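PDB 3D3Z: actibind from Aspergillus niger, which probably cleaves RNA as a secreted ribonuclease of the T2 family, with little base specificity but a preference for adenylic acid. Local coordinates for residues W54-D59 with Y200-V205; N204-A209 with T213-E218. One frame throughout, in Å; residues are numbered along the deposited sequence.

Contact 1: residues W54-D59 with Y200-V205; sequences WPDNCD and YYYFNV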
# COMPACT_ATOMS: atom_id res chain seq x y z
N TRP A 54 2.00 0.14 4.86
CA TRP A 54 2.53 -0.40 6.09
C TRP A 54 3.86 0.23 6.40
O TRP A 54 4.76 0.24 5.54
CB TRP A 54 2.78 -1.93 6.00
CG TRP A 54 1.65 -2.76 5.51
CD1 TRP A 54 0.30 -2.45 5.53
CD2 TRP A 54 1.75 -4.06 4.97
NE1 TRP A 54 -0.43 -3.48 4.95
CE2 TRP A 54 0.44 -4.49 4.63
CE3 TRP A 54 2.82 -4.91 4.71
CZ2 TRP A 54 0.18 -5.74 4.03
CZ3 TRP A 54 2.56 -6.17 4.12
CH2 TRP A 54 1.25 -6.56 3.78
N PRO A 55 4.01 0.75 7.63
CA PRO A 55 5.32 1.16 8.15
C PRO A 55 6.17 -0.02 8.70
O PRO A 55 5.80 -0.67 9.67
CB PRO A 55 4.95 2.14 9.28
CG PRO A 55 3.57 1.68 9.76
CD PRO A 55 2.91 1.01 8.59
N ASP A 56 7.27 -0.33 8.03
CA ASP A 56 8.19 -1.30 8.54
C ASP A 56 9.33 -0.52 9.14
O ASP A 56 9.74 0.56 8.64
CB ASP A 56 8.79 -2.15 7.41
CG ASP A 56 7.93 -3.38 7.01
OD1 ASP A 56 6.72 -3.47 7.35
OD2 ASP A 56 8.56 -4.24 6.32
N ASN A 57 9.90 -1.11 10.18
CA ASN A 57 11.20 -0.76 10.64
C ASN A 57 12.22 -0.94 9.54
O ASN A 57 11.98 -1.65 8.52
CB ASN A 57 11.56 -1.58 11.85
CG ASN A 57 10.62 -1.34 12.96
OD1 ASN A 57 10.17 -0.20 13.17
ND2 ASN A 57 10.31 -2.39 13.70
N CYS A 58 13.35 -0.27 9.69
CA CYS A 58 14.34 -0.27 8.63
C CYS A 58 14.99 -1.65 8.43
O CYS A 58 15.50 -1.93 7.37
CB CYS A 58 15.37 0.82 8.87
SG CYS A 58 14.59 2.51 8.90
N ASP A 59 14.94 -2.50 9.45
CA ASP A 59 15.47 -3.87 9.38
C ASP A 59 14.44 -4.89 8.89
O ASP A 59 14.71 -6.11 8.91
CB ASP A 59 16.03 -4.29 10.74
CG ASP A 59 15.00 -4.37 11.80
OD1 ASP A 59 13.81 -4.09 11.50
OD2 ASP A 59 15.37 -4.73 12.96
N TYR A 200 4.54 -6.02 -2.67
CA TYR A 200 4.93 -4.93 -1.73
C TYR A 200 5.98 -4.03 -2.38
O TYR A 200 7.13 -4.44 -2.61
CB TYR A 200 5.52 -5.39 -0.40
CG TYR A 200 4.93 -6.55 0.36
CD1 TYR A 200 3.61 -7.02 0.16
CD2 TYR A 200 5.70 -7.19 1.33
CE1 TYR A 200 3.12 -8.09 0.90
CE2 TYR A 200 5.21 -8.25 2.07
CZ TYR A 200 3.92 -8.69 1.87
OH TYR A 200 3.46 -9.75 2.64
N TYR A 201 5.59 -2.79 -2.67
CA TYR A 201 6.51 -1.76 -3.16
C TYR A 201 7.03 -0.95 -1.98
O TYR A 201 6.24 -0.32 -1.27
CB TYR A 201 5.81 -0.87 -4.17
CG TYR A 201 5.32 -1.49 -5.45
CD1 TYR A 201 6.12 -1.48 -6.61
CD2 TYR A 201 4.03 -2.00 -5.57
CE1 TYR A 201 5.64 -1.97 -7.81
CE2 TYR A 201 3.57 -2.50 -6.76
CZ TYR A 201 4.39 -2.52 -7.86
OH TYR A 201 3.96 -3.00 -9.06
N TYR A 202 8.35 -0.97 -1.78
CA TYR A 202 9.01 -0.31 -0.65
C TYR A 202 9.44 1.10 -1.02
O TYR A 202 9.79 1.40 -2.18
CB TYR A 202 10.23 -1.10 -0.15
CG TYR A 202 9.91 -2.46 0.46
CD1 TYR A 202 10.07 -2.69 1.81
CD2 TYR A 202 9.48 -3.53 -0.33
CE1 TYR A 202 9.77 -3.95 2.38
CE2 TYR A 202 9.19 -4.80 0.23
CZ TYR A 202 9.36 -4.99 1.57
OH TYR A 202 9.07 -6.23 2.11
N PHE A 203 9.36 1.97 -0.02
CA PHE A 203 9.67 3.40 -0.16
C PHE A 203 10.33 3.91 1.11
O PHE A 203 10.06 3.47 2.25
CB PHE A 203 8.40 4.23 -0.33
CG PHE A 203 7.73 4.05 -1.63
CD1 PHE A 203 8.12 4.79 -2.72
CD2 PHE A 203 6.68 3.14 -1.75
CE1 PHE A 203 7.49 4.65 -3.89
CE2 PHE A 203 6.07 2.99 -2.94
CZ PHE A 203 6.46 3.74 -4.00
N ASN A 204 11.20 4.88 0.94
CA ASN A 204 11.55 5.75 2.05
C ASN A 204 10.91 7.12 1.75
O ASN A 204 10.54 7.41 0.60
CB ASN A 204 13.06 5.85 2.26
CG ASN A 204 13.75 4.48 2.57
OD1 ASN A 204 13.31 3.69 3.40
ND2 ASN A 204 14.84 4.24 1.90
N VAL A 205 10.79 7.93 2.80
CA VAL A 205 9.98 9.18 2.79
C VAL A 205 10.80 10.39 3.27
O VAL A 205 11.48 10.34 4.29
CB VAL A 205 8.65 9.03 3.60
CG1 VAL A 205 7.82 10.33 3.57
CG2 VAL A 205 7.81 7.87 2.99
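The indole of Trp-54 meets the ring of Tyr-200 edge to face: the outer rim of its six-membered ring, CZ3 and CH2, stands over one face of the tyrosine, and the planes are 67° apart. Trp-54 CZ3 comes closest, 3.6 Å from Tyr-200 CZ, so the touch falls on the hydroxyl-bearing half of the phenol and not over its middle. At the edge of the same phenol, in its plane, lies the hydroxyl oxygen of Tyr-202. With the ring centroids 4.9 Å apart, this is a T-shaped stack. Tyr-200 CG stands beside the backbone N (chi1 -42°), which carries its ring toward strand 49-56. The rings have to span a strand, because 49-56 and 195-206 are not neighbours in the antiparallel sheet of this RNase T2 fold: both pair with strand 29-35, and Thr-33 touches Trp-54 and Tyr-200 alike. The indole also reaches the active site. Its NE1 is hydrogen-bonded to Glu-111 and its ring stacks on His-115, consistent with Trp-54 helping to position these two predicted catalytic residues; its side chain also lies about 3 Å from a bound phosphate ion (nearest atoms). Two residues further along each strand the contact thins to a single approach, Asp-56 OD2 lying 4.1 Å from Tyr-202 CE1, with the carboxylate steeply inclined to the ring at 75°.

Contact 2: residues N204-A209 with T213-E218; sequences NVKGSA and TYVASE
Val-205 and Tyr-214 lie side by side on one face of the sheet, their side chains pointing the same way from a non-hydrogen-bonded pair. The valine methyl CG2 sits over the face of the phenol in a CH-pi contact, 3.7 Å from the ring centroid and only 15° off the ring normal. With chi1 at -179° CG1 takes the place anti to the backbone N, and CG2, beside that N, is the branch laid over the ring. The far end of the same ring is fixed as well: Tyr-214 OH donates to Ala-209 O at 2.7 Å, arriving in the carbonyl plane on a lone pair, while Ala-209 CB packs against the hydroxyl. Gripped over a face and at its tip, the ring spans from strand 204-206 to the turn beyond it. Leu-30 touches both Val-205 and Tyr-214, and helix 134-147 meets the tyrosine through Gln-142 and Leu-146.

On the other face Lys-206 and Thr-213 stand opposite each other, CB to CB at 4.1 Å. The lysine chain crosses toward Val-215 CG2 before bending at its last two torsions to bring NZ to the carbonyl of Ser-9. A water donates to Lys-206 O, which also accepts Thr-213 N at 2.9 Å. Lys-206 N returns a bond to Thr-213 O, and Asn-204 and Val-215 are joined by a second reciprocal couple, with Val-215 N to Asn-204 O at 2.7 Å. Two hydrogen-bonded pairs flanking a non-hydrogen-bonded one make this the ladder of an antiparallel beta hairpin, strands 195-206 and 213-216 joined by a glycine-containing turn.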
# COMPACT_ATOMS: atom_id res chain seq x y z
N ASN A 204 11.20 4.88 0.94
CA ASN A 204 11.55 5.75 2.05
C ASN A 204 10.91 7.12 1.75
O ASN A 204 10.54 7.41 0.60
CB ASN A 204 13.06 5.85 2.26
CG ASN A 204 13.75 4.48 2.57
OD1 ASN A 204 13.31 3.69 3.40
ND2 ASN A 204 14.84 4.24 1.90
N VAL A 205 10.79 7.93 2.80
CA VAL A 205 9.98 9.18 2.79
C VAL A 205 10.80 10.39 3.27
O VAL A 205 11.48 10.34 4.29
CB VAL A 205 8.65 9.03 3.60
CG1 VAL A 205 7.82 10.33 3.57
CG2 VAL A 205 7.81 7.87 2.99
N LYS A 206 10.70 11.47 2.50
CA LYS A 206 11.19 12.80 2.88
C LYS A 206 9.98 13.60 3.35
O LYS A 206 9.06 13.83 2.58
CB LYS A 206 11.83 13.47 1.68
CG LYS A 206 13.06 12.75 1.14
CD LYS A 206 13.47 13.27 -0.26
CE LYS A 206 14.35 14.52 -0.18
NZ LYS A 206 15.69 14.30 0.48
N GLY A 207 9.97 13.94 4.63
CA GLY A 207 8.85 14.63 5.23
C GLY A 207 7.82 13.72 5.88
O GLY A 207 8.12 12.70 6.51
N SER A 208 6.57 14.14 5.75
CA SER A 208 5.47 13.43 6.36
C SER A 208 5.00 12.31 5.44
O SER A 208 5.11 12.41 4.24
CB SER A 208 4.29 14.38 6.60
OG SER A 208 3.19 13.72 7.21
N ALA A 209 4.48 11.24 6.05
CA ALA A 209 3.81 10.18 5.28
C ALA A 209 2.61 10.72 4.55
O ALA A 209 2.24 10.14 3.54
CB ALA A 209 3.37 9.01 6.18
N THR A 213 7.54 13.14 0.18
CA THR A 213 8.07 12.62 -1.06
C THR A 213 8.43 11.14 -0.85
O THR A 213 9.21 10.79 0.04
CB THR A 213 9.30 13.41 -1.52
OG1 THR A 213 8.90 14.76 -1.78
CG2 THR A 213 9.88 12.81 -2.77
N TYR A 214 7.81 10.28 -1.65
CA TYR A 214 7.99 8.83 -1.51
C TYR A 214 9.03 8.40 -2.53
O TYR A 214 8.80 8.47 -3.75
CB TYR A 214 6.66 8.07 -1.71
CG TYR A 214 5.80 8.02 -0.47
CD1 TYR A 214 5.12 9.16 -0.00
CD2 TYR A 214 5.63 6.83 0.21
CE1 TYR A 214 4.32 9.09 1.12
CE2 TYR A 214 4.84 6.77 1.36
CZ TYR A 214 4.18 7.90 1.79
OH TYR A 214 3.38 7.83 2.90
N VAL A 215 10.17 7.96 -2.02
CA VAL A 215 11.34 7.60 -2.84
C VAL A 215 11.48 6.08 -2.86
O VAL A 215 11.64 5.46 -1.80
CB VAL A 215 12.61 8.25 -2.25
CG1 VAL A 215 13.90 7.75 -2.92
CG2 VAL A 215 12.50 9.78 -2.37
N ALA A 216 11.41 5.51 -4.07
CA ALA A 216 11.42 4.06 -4.30
C ALA A 216 12.66 3.49 -3.67
O ALA A 216 13.75 4.04 -3.85
CB ALA A 216 11.33 3.73 -5.79
N SER A 217 12.49 2.47 -2.83
CA SER A 217 13.59 1.88 -2.08
C SER A 217 13.66 0.35 -2.18
O SER A 217 12.77 -0.31 -2.71
CB SER A 217 13.56 2.29 -0.62
OG SER A 217 12.45 1.78 0.07
N GLU A 218 14.76 -0.19 -1.69
CA GLU A 218 15.00 -1.62 -1.83
C GLU A 218 14.08 -2.49 -0.95
O GLU A 218 13.88 -2.22 0.26
CB GLU A 218 16.47 -1.95 -1.53
CG GLU A 218 16.92 -3.23 -2.19
CD GLU A 218 18.41 -3.38 -2.16
OE1 GLU A 218 19.09 -2.64 -2.93
OE2 GLU A 218 18.90 -4.25 -1.39
O HOH W 1 9.06 16.55 1.23

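How the contacts relate
Strand 195-206 serves both contacts, which share Asn-204 and Val-205 and have centres about 8 Å apart. Contact 1 reaches across an intervening strand and therefore relies on side chains alone, with aromatic rings leading toward the predicted catalytic residues. Contact 2 joins strand 195-206 to its direct neighbour 213-216, which pairs with no other strand of the sheet, so main-chain hydrogen bonding dominates, and it buries 445 Å² against 137 Å². Neither is wholly interior: each combines buried and partly exposed residues. The two also touch directly, through a probable hydrogen bond from Ser-217 N to Tyr-202 O (3.0 Å) and through Phe-203 packing against the backbone of Val-215 and Ala-216.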